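Local coordinates for protein exported gluconolactonase (Xanthomonas campestris pv. campestris, PDB 3DR2) that probably hydrolyses gluconolactone to gluconate in glucose secondary metabolism, as a calcium-binding six-bladed beta-propeller of the SMP-30 family, at residues A26-R31 against G249-S254; A234-G239 against G259-D264. One frame throughout, in Å; residues are numbered along the deposited sequence.

How the interactions relate
From the N terminus, the chain adds strand 22-23 to the outside of a propeller blade and turns into helix 26-32. It passes through the other blades before 249-254 returns to meet 26-31, closing a loop of 217 residues in interaction 1. Within that loop lies 234-239, which leaves one blade and meets 259-264 of the next; interaction 2 spans just 19 residues. The segments alternate, so the two contacts cross. They join directly in the sheet, where Ser-254 O pairs with Cys-261 N and Leu-252 N with Phe-263 O. Interaction 1 ties the N-terminal helix to this blade, and interaction 2 ties the preceding blade to it.

Interaction 1. Residues A26-R31 against G249-S254; sequences AALAAR and GGWLWS
The six-membered ring of Trp-251 is the bump here, and its far rim slots into a hollow on helix 26-32 formed by Ala-27, Leu-28 and Arg-31. Ala-27 CB sits 3.8 Å from Trp-251 CZ2, while CH2 of the ring noses up to the helix backbone, 3.7 Å from Ala-27 C. Leu-28 forms one wall: its CD1 comes within 3.7 Å of Trp-251 CZ3 and 3.9 Å of Trp-253 CH2, filling the notch between the two indoles. Across the ring plane from that methyl, Arg-31 forms the other wall. Its chain bends at chi2 (76°) and chi3 (64°), laying the guanidinium flat on Trp-251, planes 18° apart, in an off-centre cation-pi stack with CZ 4.2 Å from the six-membered ring's centroid. The tryptophans belong to a blade of the beta-propeller, Trp-253 on strand 252-254 and Trp-251 just before it; the helix follows strand 22-23, an edge strand of the same sheet. Arg-31 NH2 also approaches the edge of Trp-253, 3.6 Å from CZ2, and makes a salt bridge with Asp-247. The same carboxylate accepts hydrogen bonds from Trp-253 NE1 and the backbone N of Trp-251.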
# COMPACT_ATOMS: atom_id res chain seq x y z
N ALA A 26 -36.56 8.98 15.26
CA ALA A 26 -37.41 7.79 15.31
C ALA A 26 -37.46 7.07 13.97
O ALA A 26 -37.46 5.84 13.91
CB ALA A 26 -38.82 8.17 15.76
N ALA A 27 -37.50 7.85 12.89
CA ALA A 27 -37.55 7.30 11.54
C ALA A 27 -36.28 6.51 11.21
O ALA A 27 -36.35 5.46 10.57
CB ALA A 27 -37.74 8.43 10.53
N LEU A 28 -35.13 7.01 11.65
CA LEU A 28 -33.88 6.30 11.39
C LEU A 28 -33.76 5.06 12.27
O LEU A 28 -33.18 4.06 11.87
CB LEU A 28 -32.69 7.23 11.62
CG LEU A 28 -31.29 6.61 11.45
CD1 LEU A 28 -31.17 5.96 10.08
CD2 LEU A 28 -30.24 7.69 11.61
N ALA A 29 -34.31 5.14 13.48
CA ALA A 29 -34.27 4.01 14.40
C ALA A 29 -35.06 2.86 13.80
O ALA A 29 -34.72 1.70 13.97
CB ALA A 29 -34.86 4.40 15.75
N ALA A 30 -36.13 3.20 13.09
CA ALA A 30 -36.98 2.20 12.45
C ALA A 30 -36.24 1.57 11.27
O ALA A 30 -36.27 0.36 11.06
CB ALA A 30 -38.28 2.83 11.98
N ARG A 31 -35.57 2.42 10.49
CA ARG A 31 -34.81 1.97 9.32
C ARG A 31 -33.71 0.97 9.70
O ARG A 31 -33.52 -0.04 9.02
CB ARG A 31 -34.17 3.17 8.62
CG ARG A 31 -33.36 2.83 7.38
CD ARG A 31 -34.25 2.52 6.19
NE ARG A 31 -35.04 3.68 5.79
CZ ARG A 31 -34.54 4.74 5.15
NH1 ARG A 31 -35.34 5.75 4.83
NH2 ARG A 31 -33.26 4.79 4.82
N GLY A 249 -35.10 7.97 -0.19
CA GLY A 249 -35.89 8.87 0.63
C GLY A 249 -35.31 10.27 0.74
O GLY A 249 -35.94 11.17 1.29
N GLY A 250 -34.09 10.44 0.23
CA GLY A 250 -33.45 11.74 0.27
C GLY A 250 -32.46 11.94 1.41
O GLY A 250 -31.86 13.01 1.53
N TRP A 251 -32.30 10.92 2.25
CA TRP A 251 -31.35 11.04 3.36
C TRP A 251 -29.94 10.90 2.82
O TRP A 251 -29.69 10.11 1.91
CB TRP A 251 -31.58 9.94 4.40
CG TRP A 251 -32.85 10.05 5.17
CD1 TRP A 251 -33.79 11.04 5.08
CD2 TRP A 251 -33.32 9.13 6.15
NE1 TRP A 251 -34.82 10.79 5.95
CE2 TRP A 251 -34.56 9.62 6.62
CE3 TRP A 251 -32.82 7.93 6.68
CZ2 TRP A 251 -35.31 8.95 7.59
CZ3 TRP A 251 -33.56 7.26 7.64
CH2 TRP A 251 -34.80 7.77 8.09
N LEU A 252 -29.02 11.66 3.39
CA LEU A 252 -27.63 11.61 2.98
C LEU A 252 -26.82 10.92 4.07
O LEU A 252 -26.76 11.38 5.21
CB LEU A 252 -27.12 13.03 2.72
CG LEU A 252 -25.72 13.18 2.10
CD1 LEU A 252 -25.61 14.52 1.40
CD2 LEU A 252 -24.65 13.04 3.17
N TRP A 253 -26.21 9.79 3.70
CA TRP A 253 -25.38 9.00 4.62
C TRP A 253 -23.94 9.34 4.27
O TRP A 253 -23.46 9.01 3.19
CB TRP A 253 -25.64 7.51 4.41
CG TRP A 253 -27.09 7.11 4.58
CD1 TRP A 253 -28.16 7.62 3.89
CD2 TRP A 253 -27.63 6.14 5.49
NE1 TRP A 253 -29.33 7.03 4.32
CE2 TRP A 253 -29.03 6.12 5.30
CE3 TRP A 253 -27.06 5.29 6.45
CZ2 TRP A 253 -29.88 5.28 6.04
CZ3 TRP A 253 -27.90 4.45 7.18
CH2 TRP A 253 -29.29 4.45 6.97
N SER A 254 -23.26 9.99 5.21
CA SER A 254 -21.89 10.43 4.98
C SER A 254 -20.83 9.85 5.89
O SER A 254 -21.06 9.60 7.07
CB SER A 254 -21.83 11.95 5.09
OG SER A 254 -20.50 12.41 4.98

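Interaction 2. Residues A234-G239 against G259-D264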
# COMPACT_ATOMS: atom_id res chain seq x y z
N ALA A 234 -24.18 20.69 5.34
CA ALA A 234 -23.94 20.11 6.65
C ALA A 234 -22.47 19.94 6.96
O ALA A 234 -21.63 19.94 6.06
CB ALA A 234 -24.66 18.76 6.77
N SER A 235 -22.18 19.80 8.24
CA SER A 235 -20.83 19.57 8.72
C SER A 235 -20.94 18.31 9.55
O SER A 235 -21.92 18.13 10.27
CB SER A 235 -20.36 20.72 9.62
OG SER A 235 -20.28 21.95 8.92
N VAL A 236 -19.97 17.41 9.44
CA VAL A 236 -20.02 16.20 10.26
C VAL A 236 -19.34 16.54 11.58
O VAL A 236 -18.40 17.33 11.61
CB VAL A 236 -19.31 15.00 9.59
CG1 VAL A 236 -20.09 14.56 8.36
CG2 VAL A 236 -17.87 15.36 9.21
N PRO A 237 -19.81 15.95 12.68
CA PRO A 237 -19.23 16.22 14.00
C PRO A 237 -17.72 16.04 14.07
O PRO A 237 -17.02 16.88 14.65
CB PRO A 237 -19.97 15.25 14.90
CG PRO A 237 -21.33 15.17 14.26
CD PRO A 237 -20.97 15.04 12.80
N ASP A 238 -17.20 14.97 13.48
CA ASP A 238 -15.77 14.70 13.53
C ASP A 238 -15.15 14.24 12.23
O ASP A 238 -15.76 13.50 11.45
CB ASP A 238 -15.50 13.66 14.61
CG ASP A 238 -15.87 14.14 15.99
OD1 ASP A 238 -15.14 15.01 16.52
OD2 ASP A 238 -16.89 13.67 16.54
N GLY A 239 -13.91 14.66 11.99
CA GLY A 239 -13.21 14.25 10.80
C GLY A 239 -13.70 14.90 9.52
O GLY A 239 -14.28 15.99 9.54
N GLY A 259 -17.37 7.39 11.92
CA GLY A 259 -18.37 6.48 11.38
C GLY A 259 -19.23 7.19 10.35
O GLY A 259 -18.79 8.18 9.77
N VAL A 260 -20.44 6.70 10.14
CA VAL A 260 -21.34 7.32 9.16
C VAL A 260 -22.43 8.17 9.83
O VAL A 260 -23.07 7.75 10.79
CB VAL A 260 -22.02 6.25 8.27
CG1 VAL A 260 -23.16 6.88 7.46
CG2 VAL A 260 -20.98 5.66 7.32
N CYS A 261 -22.61 9.39 9.31
CA CYS A 261 -23.61 10.32 9.81
C CYS A 261 -24.76 10.32 8.83
O CYS A 261 -24.55 10.28 7.61
CB CYS A 261 -23.04 11.74 9.93
SG CYS A 261 -21.66 11.93 11.07
N VAL A 262 -25.99 10.37 9.34
CA VAL A 262 -27.16 10.39 8.48
C VAL A 262 -27.91 11.70 8.66
O VAL A 262 -28.26 12.08 9.79
CB VAL A 262 -28.10 9.21 8.81
CG1 VAL A 262 -29.20 9.12 7.77
CG2 VAL A 262 -27.30 7.91 8.86
N PHE A 263 -28.15 12.40 7.56
CA PHE A 263 -28.86 13.67 7.56
C PHE A 263 -30.11 13.56 6.70
O PHE A 263 -30.12 12.79 5.74
CB PHE A 263 -28.01 14.79 6.96
CG PHE A 263 -26.66 14.96 7.60
CD1 PHE A 263 -25.58 14.20 7.18
CD2 PHE A 263 -26.47 15.91 8.60
CE1 PHE A 263 -24.31 14.38 7.75
CE2 PHE A 263 -25.22 16.10 9.18
CZ PHE A 263 -24.14 15.34 8.75
N ASP A 264 -31.15 14.31 7.04
CA ASP A 264 -32.36 14.29 6.22
C ASP A 264 -32.11 15.34 5.14
O ASP A 264 -31.09 16.02 5.17
CB ASP A 264 -33.62 14.59 7.06
CG ASP A 264 -33.66 16.01 7.62
OD1 ASP A 264 -34.50 16.26 8.52
OD2 ASP A 264 -32.89 16.89 7.16
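Phe-263 and Cys-261 start out alike, with chi1 near -60° setting the phenyl CG and the thiol SG each beside its own backbone N, and as alternate residues of strand 259-263 they project from the same face of it toward 234-239. Val-236 answers with CG1 anti to its carbonyl carbon (chi1 -68°), a placement that lets this methyl touch both groups, 4.1 Å from Cys-261 SG and 4.1 Å from Phe-263 CZ. It meets the phenyl at its edge, near the ring plane. Ala-234 comes over the face instead: its CB lies 4.0 Å from the Phe-263 ring centroid and 23° off the normal, a CH-pi contact displaced toward CE2, the nearest ring atom at 3.6 Å. Ser-235 O lies beside the ring edge, near its plane, 3.9 Å from Phe-263 CZ. Farther along, Pro-237 rests the CD corner of its ring on the sulfur, 3.6 Å from Cys-261 SG. The contact is largely apolar and joins the end of one blade, and the loop leaving it, to the next blade of the propeller. Ala-234 ends strand 226-234, the outermost strand of the preceding blade, and the chain then runs past calcium ligand Asp-242 to strand 244-246, the innermost of the following one. Strand 259-263 lies inside that second blade, between strands 252-254 and 269-274; Leu-269 packs against Cys-261 and Phe-263, Ser-254 touches Val-236, and Val-260 and Val-262 pack on Trp-253 of strand 252-254.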